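Side-chain contacts in Medium/long-chain acyl-CoA thioesterase YigI (Shewanella oneidensis, PDB 3E8P), which probably hydrolyses medium- and long-chain fatty acyl-CoA thioesters to free fatty acids and CoA, as a member of the hot-dog thioesterase superfamily: residues E25-D28 and F33-L36; K42-D47 and T84-L89; Q102-T107 and A135-S140; R143-L146 and T152-A155. All coordinates share one frame; numbering follows the deposited sequence.

Overall arrangement
None of the four contacts is wholly buried. Contacts 1, 2 and 4 are each partly buried, while contact 3 lies at the surface. Contacts 2 and 3 touch directly, Phe86 and Leu89 of helix 70-90 packing on Arg104 of helix 98-107. Contacts 3 and 4 share strand 139-148, yet their centres are about 24 Å apart, on opposite sides of the chain's centre. Chemistry follows place. Contact 1 joins two N-terminal helices through an imidazole and a water, and contact 2 sets an aromatic side chain of an outermost strand against the long helix. Contact 3 is a charged grip on a loop, and contact 4 is main-chain pairing inside the sheet.

Contact 1: E25-D28 and F33-L36; sequences EVFD and FHNL
His34 donates from ND1 to the main-chain oxygen of Phe27, and this 2.8 Å bond is nearly straight, with an N-H...O angle of 170°. The aim is good from both ends: the oxygen lies in the plane of the imidazole, and the nitrogen meets it on a lone pair in the carbonyl plane. With CG anti to its own carbonyl carbon (chi1 -64°), the imidazole is carried across to helix 14-29. The other ring nitrogen, NE2, is hydrogen-bonded to His69 NE2 of the second subunit, so the ring is fixed at both nitrogens.

Water forms a second link. Water 1 is 3.0 Å from Phe27 O and 3.1 Å from Asn35 OD1, placed to donate to either, though it has more acceptors nearby than protons to give. The Asn35 amide is oriented further by ND2, which bonds to Gln29 O. These contacts bridge the tight corner between helix 14-29 and helix 32-37, the helical lead-in to the first strand of the hot-dog sheet; Asp28 OD1 accepts from the backbone N of Ile41 in that strand.

The apolar part is a single meeting of rings. Phe27 CD2 approaches His34 CE1 to 3.6 Å, with the planes inclined at 39°. Both side chains also rest on Val79 of helix 70-90, and Phe27 reaches Leu83 as well.

Contact 2: K42-D47 and T84-L89; sequences KRYDID and TAFAGL
Tyr44 brings its hydroxyl to the edge of the Phe86 ring, in the ring plane, with OH 3.7 Å from CD2. The two side chains cross at about a right angle, so Tyr44 meets the phenyl rim with the end of its phenol rather than with its own flat surface. Ala87 CB approaches the Tyr44 ring obliquely, 4.1 Å from CE1. A third flat group, the Arg43 guanidinium, carries Lys42 CB over one face, near the rim, and turns toward Glu50, with which NH2 forms a salt bridge; Lys42 and Arg43 together face Glu50 in a classic beta bulge.

Tyr44 CG is anti to the backbone N (chi1 -171°), which sends the long phenol from strand 40-44 across to helix 70-90. Ala87 points its methyl at the strand, touching the phenol and the main chain, with CB 4.0 Å from Asp45 O. Just beyond, Asp45 OD1 accepts from Asp47 N at 2.9 Å through its anti lone pair, an Asx turn that bends the chain back toward strand 49-54.

Helix 14-29 adds Leu20 and Ala24 against Tyr44 and Val23 against Phe86, so the phenol also touches helix 14-29, which packs beside the long helix here. Among these apolar neighbours the hydroxyl still has a polar mate: it hydrogen-bonds to the carbonyl oxygen of Leu83, just ahead of 84-89. The bond to Leu83 O probably holds the phenol end in place, among contacts that are otherwise apolar.

Contact 3: Q102-T107 and A135-S140; sequences QQRLQT and AGNRVS
Asn137 has a helix-like backbone conformation in the turn before strand 139-148, and its carbonyl oxygen meets Arg104 of helix 98-107. Arg104 answers with two nitrogens, end-on. NH1 donates to Asn137 O at 2.7 Å, but this bond is bent (133°), the oxygen being tilted well off the guanidinium plane. NH2 donates to Asn137 OD1, also at 2.7 Å and straighter at 156°; here the oxygen stays near the guanidinium plane, while the nitrogen stands above the amide plane instead of on a lone pair. A bend in the arginine chain at chi2 (-75°) brings its end over to the loop, and NH1 has another acceptor in Val163 O.

Gly136 N bonds to Ser140 OG at 3.2 Å, closing the turn onto the first residues of the strand. A leucine in place of Arg104 would probably leave Asn137 O, Asn137 OD1 and Val163 O without this donor, and the turn freer to move relative to the helix. What Arg104 grips is the turn of the beta hairpin formed by strands 125-134 and 139-148, a surface contact joining helix 98-107 to a hairpin turn at the rim of the hot-dog sheet.

Contact 4: R143-L146 and T152-A155; sequences RMEL and THIA
Leu146 is faced by two residues at once: Ile154 and Ala155 both lie opposite it, a classic beta bulge at the start of strand 153-162. Leu146 O accepts from Ile154 N at 2.7 Å, nearly straight at 167°, and more weakly from Ala155 N at 3.4 Å. In return Leu146 N donates to Ala155 O at 2.9 Å, which makes Leu146 and Ala155 an antiparallel hydrogen-bonded pair. The extra residue goes with a helix-like kink at Ile154, and the short strand segments diverge from antiparallel, at 123°.

The side chains of Leu146 and Ala155 share one face of the sheet, where both pack on Thr73 of helix 70-90, the helix wrapped by the hot-dog sheet. Leu146 CD2 also comes within 4.4 Å of Ile154 CB.

Glu145, bent at chi2 (-73°), crosses the exposed His153 at about a right angle. Its CG is 3.8 Å from His153 ND1, and OE2 lies at the imidazole edge, in the ring plane, with the carboxylate turned steeply against the ring. The carboxylate's hydrogen bonds go to others, OE2 to His147 ND1 and OE1 to Thr129 OG1. With an alanine here, His147 ND1 and Thr129 OG1 would probably lose their common mate, and the His153 ring would be freer to turn. The carboxylate is likely to favour a proton on hydrogen-bonded His147 and, more weakly, on His153, whose ND1 is 3.7 Å from OE2.

Contact 1: E25-D28 and F33-L36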
# COMPACT_ATOMS: atom_id res chain seq x y z
N GLU A 25 14.62 25.85 3.14
CA GLU A 25 14.16 27.16 2.67
C GLU A 25 13.24 27.04 1.46
O GLU A 25 12.20 27.70 1.39
CB GLU A 25 15.36 28.04 2.31
CG GLU A 25 15.35 29.43 2.93
CD GLU A 25 14.21 30.32 2.44
OE1 GLU A 25 13.06 30.13 2.89
OE2 GLU A 25 14.47 31.21 1.60
N VAL A 26 13.63 26.21 0.50
CA VAL A 26 12.82 26.04 -0.70
C VAL A 26 11.44 25.49 -0.36
O VAL A 26 10.43 26.02 -0.83
CB VAL A 26 13.50 25.08 -1.71
CG1 VAL A 26 12.64 24.95 -2.95
CG2 VAL A 26 14.88 25.60 -2.09
N PHE A 27 11.38 24.44 0.45
CA PHE A 27 10.10 23.84 0.82
C PHE A 27 9.23 24.72 1.70
O PHE A 27 8.00 24.65 1.62
CB PHE A 27 10.31 22.50 1.52
CG PHE A 27 10.59 21.36 0.59
CD1 PHE A 27 11.74 21.34 -0.19
CD2 PHE A 27 9.69 20.29 0.49
CE1 PHE A 27 12.00 20.27 -1.05
CE2 PHE A 27 9.94 19.22 -0.36
CZ PHE A 27 11.10 19.21 -1.14
N ASP A 28 9.85 25.56 2.52
CA ASP A 28 9.08 26.43 3.41
C ASP A 28 8.52 27.70 2.78
O ASP A 28 7.49 28.21 3.23
CB ASP A 28 9.93 26.82 4.64
CG ASP A 28 9.12 27.57 5.69
OD1 ASP A 28 8.26 26.94 6.35
OD2 ASP A 28 9.34 28.79 5.85
N PHE A 33 2.21 25.22 -3.56
CA PHE A 33 1.19 24.46 -2.85
C PHE A 33 1.35 24.48 -1.33
O PHE A 33 0.37 24.36 -0.61
CB PHE A 33 1.13 23.00 -3.34
CG PHE A 33 -0.12 22.27 -2.89
CD1 PHE A 33 -1.39 22.81 -3.12
CD2 PHE A 33 -0.03 21.04 -2.23
CE1 PHE A 33 -2.55 22.14 -2.70
CE2 PHE A 33 -1.18 20.36 -1.80
CZ PHE A 33 -2.44 20.91 -2.04
N HIS A 34 2.58 24.61 -0.85
CA HIS A 34 2.82 24.65 0.60
C HIS A 34 2.38 26.01 1.12
O HIS A 34 1.90 26.13 2.24
CB HIS A 34 4.31 24.44 0.93
CG HIS A 34 4.82 23.09 0.55
ND1 HIS A 34 6.16 22.74 0.63
CD2 HIS A 34 4.19 22.01 0.03
CE1 HIS A 34 6.32 21.51 0.18
NE2 HIS A 34 5.14 21.04 -0.19
N ASN A 35 2.56 27.04 0.28
CA ASN A 35 2.17 28.39 0.66
C ASN A 35 0.65 28.53 0.63
O ASN A 35 0.08 29.35 1.34
CB ASN A 35 2.84 29.41 -0.26
CG ASN A 35 4.36 29.46 -0.07
OD1 ASN A 35 4.85 29.37 1.05
ND2 ASN A 35 5.10 29.61 -1.16
N LEU A 36 -0.01 27.72 -0.19
CA LEU A 36 -1.47 27.77 -0.26
C LEU A 36 -2.08 27.12 0.98
O LEU A 36 -3.09 27.58 1.49
CB LEU A 36 -1.97 27.05 -1.51
CG LEU A 36 -3.49 27.00 -1.69
CD1 LEU A 36 -4.03 28.37 -2.10
CD2 LEU A 36 -3.84 25.97 -2.75
O HOH W 1 6.74 27.08 0.34

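Contact 2: K42-D47 and T84-L89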
# COMPACT_ATOMS: atom_id res chain seq x y z
N LYS A 42 9.29 23.26 10.31
CA LYS A 42 9.69 23.73 11.63
C LYS A 42 11.18 23.54 11.89
O LYS A 42 11.85 24.46 12.35
CB LYS A 42 8.87 23.01 12.70
CG LYS A 42 8.89 23.70 14.06
CD LYS A 42 8.01 22.96 15.07
CE LYS A 42 8.00 23.67 16.42
NZ LYS A 42 7.25 22.90 17.45
N ARG A 43 11.69 22.35 11.60
CA ARG A 43 13.10 22.04 11.79
C ARG A 43 13.52 20.99 10.77
O ARG A 43 12.73 20.12 10.41
CB ARG A 43 13.34 21.51 13.21
CG ARG A 43 13.36 22.59 14.27
CD ARG A 43 13.53 22.00 15.66
NE ARG A 43 12.30 21.41 16.18
CZ ARG A 43 11.22 22.10 16.51
NH1 ARG A 43 11.20 23.42 16.38
NH2 ARG A 43 10.15 21.48 17.00
N TYR A 44 14.77 21.07 10.31
CA TYR A 44 15.28 20.13 9.33
C TYR A 44 16.80 19.98 9.44
O TYR A 44 17.55 20.88 9.07
CB TYR A 44 14.89 20.58 7.92
CG TYR A 44 15.18 19.58 6.83
CD1 TYR A 44 14.78 18.25 6.95
CD2 TYR A 44 15.80 19.96 5.64
CE1 TYR A 44 15.00 17.33 5.93
CE2 TYR A 44 16.02 19.05 4.62
CZ TYR A 44 15.61 17.73 4.77
OH TYR A 44 15.81 16.82 3.75
N ASP A 45 17.23 18.83 9.95
CA ASP A 45 18.65 18.53 10.13
C ASP A 45 18.93 17.08 9.73
O ASP A 45 18.04 16.40 9.24
CB ASP A 45 19.03 18.75 11.60
CG ASP A 45 18.04 18.10 12.55
OD1 ASP A 45 17.84 16.87 12.44
OD2 ASP A 45 17.46 18.81 13.40
N ILE A 46 20.15 16.62 9.96
CA ILE A 46 20.52 15.25 9.60
C ILE A 46 19.76 14.17 10.33
O ILE A 46 19.78 13.01 9.92
CB ILE A 46 22.02 14.98 9.82
CG1 ILE A 46 22.42 15.40 11.23
CG2 ILE A 46 22.84 15.69 8.76
CD1 ILE A 46 23.79 14.91 11.62
N ASP A 47 19.10 14.52 11.43
CA ASP A 47 18.31 13.55 12.18
C ASP A 47 17.05 13.22 11.40
O ASP A 47 16.70 12.05 11.21
CB ASP A 47 17.92 14.11 13.55
CG ASP A 47 19.11 14.36 14.45
OD1 ASP A 47 18.93 15.02 15.50
OD2 ASP A 47 20.22 13.88 14.12
N THR A 84 12.59 13.34 4.69
CA THR A 84 13.20 12.33 5.54
C THR A 84 14.13 11.49 4.66
O THR A 84 15.25 11.16 5.04
CB THR A 84 12.13 11.37 6.16
OG1 THR A 84 11.23 12.12 7.00
CG2 THR A 84 12.81 10.24 6.97
N ALA A 85 13.64 11.14 3.48
CA ALA A 85 14.41 10.35 2.54
C ALA A 85 15.68 11.09 2.12
O ALA A 85 16.75 10.50 2.11
CB ALA A 85 13.56 10.01 1.32
N PHE A 86 15.54 12.37 1.79
CA PHE A 86 16.69 13.17 1.36
C PHE A 86 17.72 13.37 2.47
O PHE A 86 18.92 13.36 2.22
CB PHE A 86 16.22 14.54 0.84
CG PHE A 86 17.28 15.32 0.10
CD1 PHE A 86 17.76 14.87 -1.13
CD2 PHE A 86 17.82 16.47 0.65
CE1 PHE A 86 18.76 15.57 -1.81
CE2 PHE A 86 18.83 17.18 -0.02
CZ PHE A 86 19.30 16.73 -1.26
N ALA A 87 17.27 13.53 3.71
CA ALA A 87 18.18 13.71 4.83
C ALA A 87 18.98 12.42 5.04
O ALA A 87 20.17 12.45 5.32
CB ALA A 87 17.41 14.06 6.09
N GLY A 88 18.30 11.27 4.89
CA GLY A 88 18.97 9.99 5.05
C GLY A 88 20.02 9.78 3.97
O GLY A 88 21.01 9.05 4.17
N LEU A 89 19.81 10.40 2.81
CA LEU A 89 20.75 10.29 1.71
C LEU A 89 21.95 11.18 2.01
O LEU A 89 23.09 10.76 1.87
CB LEU A 89 20.09 10.73 0.39
CG LEU A 89 21.06 10.94 -0.78
CD1 LEU A 89 21.76 9.64 -1.11
CD2 LEU A 89 20.30 11.47 -1.98

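Contact 3: Q102-T107 and A135-S140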
# COMPACT_ATOMS: atom_id res chain seq x y z
N GLN A 102 22.87 18.56 -5.07
CA GLN A 102 21.85 19.38 -5.70
C GLN A 102 21.28 18.64 -6.91
O GLN A 102 20.12 18.83 -7.27
CB GLN A 102 22.42 20.74 -6.11
CG GLN A 102 22.75 21.64 -4.93
CD GLN A 102 23.16 23.04 -5.34
OE1 GLN A 102 24.19 23.23 -6.00
NE2 GLN A 102 22.36 24.03 -4.96
N GLN A 103 22.11 17.81 -7.53
CA GLN A 103 21.66 17.02 -8.67
C GLN A 103 20.75 15.93 -8.11
O GLN A 103 19.81 15.49 -8.76
CB GLN A 103 22.85 16.39 -9.39
CG GLN A 103 23.67 17.40 -10.19
CD GLN A 103 24.89 16.77 -10.84
OE1 GLN A 103 24.79 15.73 -11.50
NE2 GLN A 103 26.05 17.40 -10.66
N ARG A 104 21.05 15.51 -6.89
CA ARG A 104 20.26 14.49 -6.21
C ARG A 104 18.88 15.05 -5.91
O ARG A 104 17.86 14.40 -6.14
CB ARG A 104 20.94 14.06 -4.91
CG ARG A 104 22.13 13.14 -5.09
CD ARG A 104 21.69 11.74 -5.45
NE ARG A 104 22.82 10.81 -5.53
CZ ARG A 104 22.78 9.56 -5.07
NH1 ARG A 104 21.67 9.10 -4.51
NH2 ARG A 104 23.84 8.78 -5.17
N LEU A 105 18.84 16.28 -5.40
CA LEU A 105 17.58 16.91 -5.06
C LEU A 105 16.66 17.02 -6.27
O LEU A 105 15.43 17.02 -6.12
CB LEU A 105 17.83 18.30 -4.48
CG LEU A 105 16.59 19.01 -3.93
CD1 LEU A 105 16.02 18.23 -2.76
CD2 LEU A 105 16.99 20.41 -3.49
N GLN A 106 17.24 17.12 -7.46
CA GLN A 106 16.45 17.22 -8.68
C GLN A 106 15.74 15.91 -8.97
O GLN A 106 14.68 15.89 -9.60
CB GLN A 106 17.35 17.59 -9.87
CG GLN A 106 17.91 19.01 -9.82
CD GLN A 106 16.83 20.08 -9.94
OE1 GLN A 106 17.12 21.27 -9.84
NE2 GLN A 106 15.59 19.66 -10.15
N THR A 107 16.33 14.82 -8.51
CA THR A 107 15.76 13.50 -8.73
C THR A 107 14.76 13.07 -7.64
O THR A 107 13.95 12.18 -7.86
CB THR A 107 16.87 12.44 -8.83
OG1 THR A 107 17.83 12.84 -9.82
CG2 THR A 107 16.29 11.09 -9.22
N ALA A 135 17.35 2.58 3.77
CA ALA A 135 18.12 3.63 3.12
C ALA A 135 18.82 3.09 1.88
O ALA A 135 19.34 1.98 1.89
CB ALA A 135 19.15 4.20 4.09
N GLY A 136 18.82 3.86 0.80
CA GLY A 136 19.47 3.39 -0.42
C GLY A 136 20.13 4.48 -1.23
O GLY A 136 19.95 5.66 -0.95
N ASN A 137 20.91 4.09 -2.24
CA ASN A 137 21.57 5.07 -3.08
C ASN A 137 20.65 5.52 -4.21
O ASN A 137 20.91 6.53 -4.86
CB ASN A 137 22.87 4.52 -3.67
CG ASN A 137 23.70 5.59 -4.36
OD1 ASN A 137 24.13 6.56 -3.74
ND2 ASN A 137 23.93 5.42 -5.66
N ARG A 138 19.58 4.78 -4.45
CA ARG A 138 18.65 5.18 -5.49
C ARG A 138 17.19 5.14 -5.04
O ARG A 138 16.37 5.89 -5.55
CB ARG A 138 18.84 4.33 -6.76
CG ARG A 138 18.46 2.87 -6.66
CD ARG A 138 19.44 2.07 -5.84
NE ARG A 138 19.04 1.96 -4.43
CZ ARG A 138 19.62 1.14 -3.56
NH1 ARG A 138 20.62 0.36 -3.95
NH2 ARG A 138 19.18 1.09 -2.31
N VAL A 139 16.88 4.29 -4.07
CA VAL A 139 15.52 4.17 -3.55
C VAL A 139 15.52 4.01 -2.03
O VAL A 139 16.27 3.20 -1.49
CB VAL A 139 14.78 2.96 -4.15
CG1 VAL A 139 13.42 2.81 -3.51
CG2 VAL A 139 14.64 3.12 -5.64
N SER A 140 14.68 4.80 -1.35
CA SER A 140 14.54 4.74 0.10
C SER A 140 13.07 4.60 0.50
O SER A 140 12.19 5.17 -0.15
CB SER A 140 15.10 6.01 0.76
OG SER A 140 16.50 6.09 0.60

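Contact 4: R143-L146 and T152-A155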
# COMPACT_ATOMS: atom_id res chain seq x y z
N ARG A 143 8.77 5.83 6.92
CA ARG A 143 7.53 5.77 7.68
C ARG A 143 7.25 7.20 8.14
O ARG A 143 8.15 7.91 8.58
CB ARG A 143 7.68 4.84 8.89
CG ARG A 143 7.29 3.41 8.59
CD ARG A 143 7.19 2.56 9.84
NE ARG A 143 6.54 1.28 9.55
CZ ARG A 143 6.34 0.31 10.44
NH1 ARG A 143 6.74 0.46 11.69
NH2 ARG A 143 5.73 -0.81 10.06
N MSE A 144 6.00 7.64 8.02
CA MSE A 144 5.64 8.98 8.44
C MSE A 144 4.54 8.93 9.47
O MSE A 144 3.83 7.94 9.58
CB MSE A 144 5.17 9.82 7.25
CG MSE A 144 6.18 9.96 6.13
SE MSE A 144 6.33 8.33 5.04
CE MSE A 144 5.09 8.77 3.66
N GLU A 145 4.39 10.01 10.21
CA GLU A 145 3.38 10.07 11.25
C GLU A 145 2.89 11.50 11.42
O GLU A 145 3.68 12.45 11.42
CB GLU A 145 4.00 9.53 12.54
CG GLU A 145 3.33 9.94 13.82
CD GLU A 145 3.57 11.39 14.20
OE1 GLU A 145 4.72 11.87 14.09
OE2 GLU A 145 2.60 12.04 14.63
N LEU A 146 1.58 11.64 11.57
CA LEU A 146 0.96 12.95 11.78
C LEU A 146 0.16 12.91 13.09
O LEU A 146 -0.62 11.99 13.32
CB LEU A 146 0.02 13.28 10.62
CG LEU A 146 -0.53 14.71 10.63
CD1 LEU A 146 0.57 15.68 10.19
CD2 LEU A 146 -1.73 14.82 9.69
N THR A 152 -2.05 13.38 19.90
CA THR A 152 -2.90 12.32 19.36
C THR A 152 -2.56 11.97 17.91
O THR A 152 -2.57 12.85 17.05
CB THR A 152 -4.37 12.73 19.43
OG1 THR A 152 -4.66 13.21 20.75
CG2 THR A 152 -5.29 11.53 19.11
N HIS A 153 -2.26 10.70 17.64
CA HIS A 153 -1.93 10.28 16.29
C HIS A 153 -3.15 10.35 15.38
O HIS A 153 -4.21 9.81 15.70
CB HIS A 153 -1.33 8.87 16.28
CG HIS A 153 -0.07 8.75 17.09
ND1 HIS A 153 1.05 9.51 16.83
CD2 HIS A 153 0.23 7.97 18.15
CE1 HIS A 153 2.00 9.19 17.70
NE2 HIS A 153 1.53 8.26 18.51
N ILE A 154 -2.98 11.01 14.24
CA ILE A 154 -4.06 11.18 13.28
C ILE A 154 -3.96 10.16 12.17
O ILE A 154 -4.94 9.50 11.82
CB ILE A 154 -4.00 12.60 12.67
CG1 ILE A 154 -4.10 13.64 13.78
CG2 ILE A 154 -5.14 12.80 11.70
CD1 ILE A 154 -5.36 13.51 14.64
N ALA A 155 -2.76 10.02 11.62
CA ALA A 155 -2.53 9.08 10.54
C ALA A 155 -1.07 8.67 10.47
O ALA A 155 -0.20 9.38 10.97
CB ALA A 155 -2.94 9.70 9.21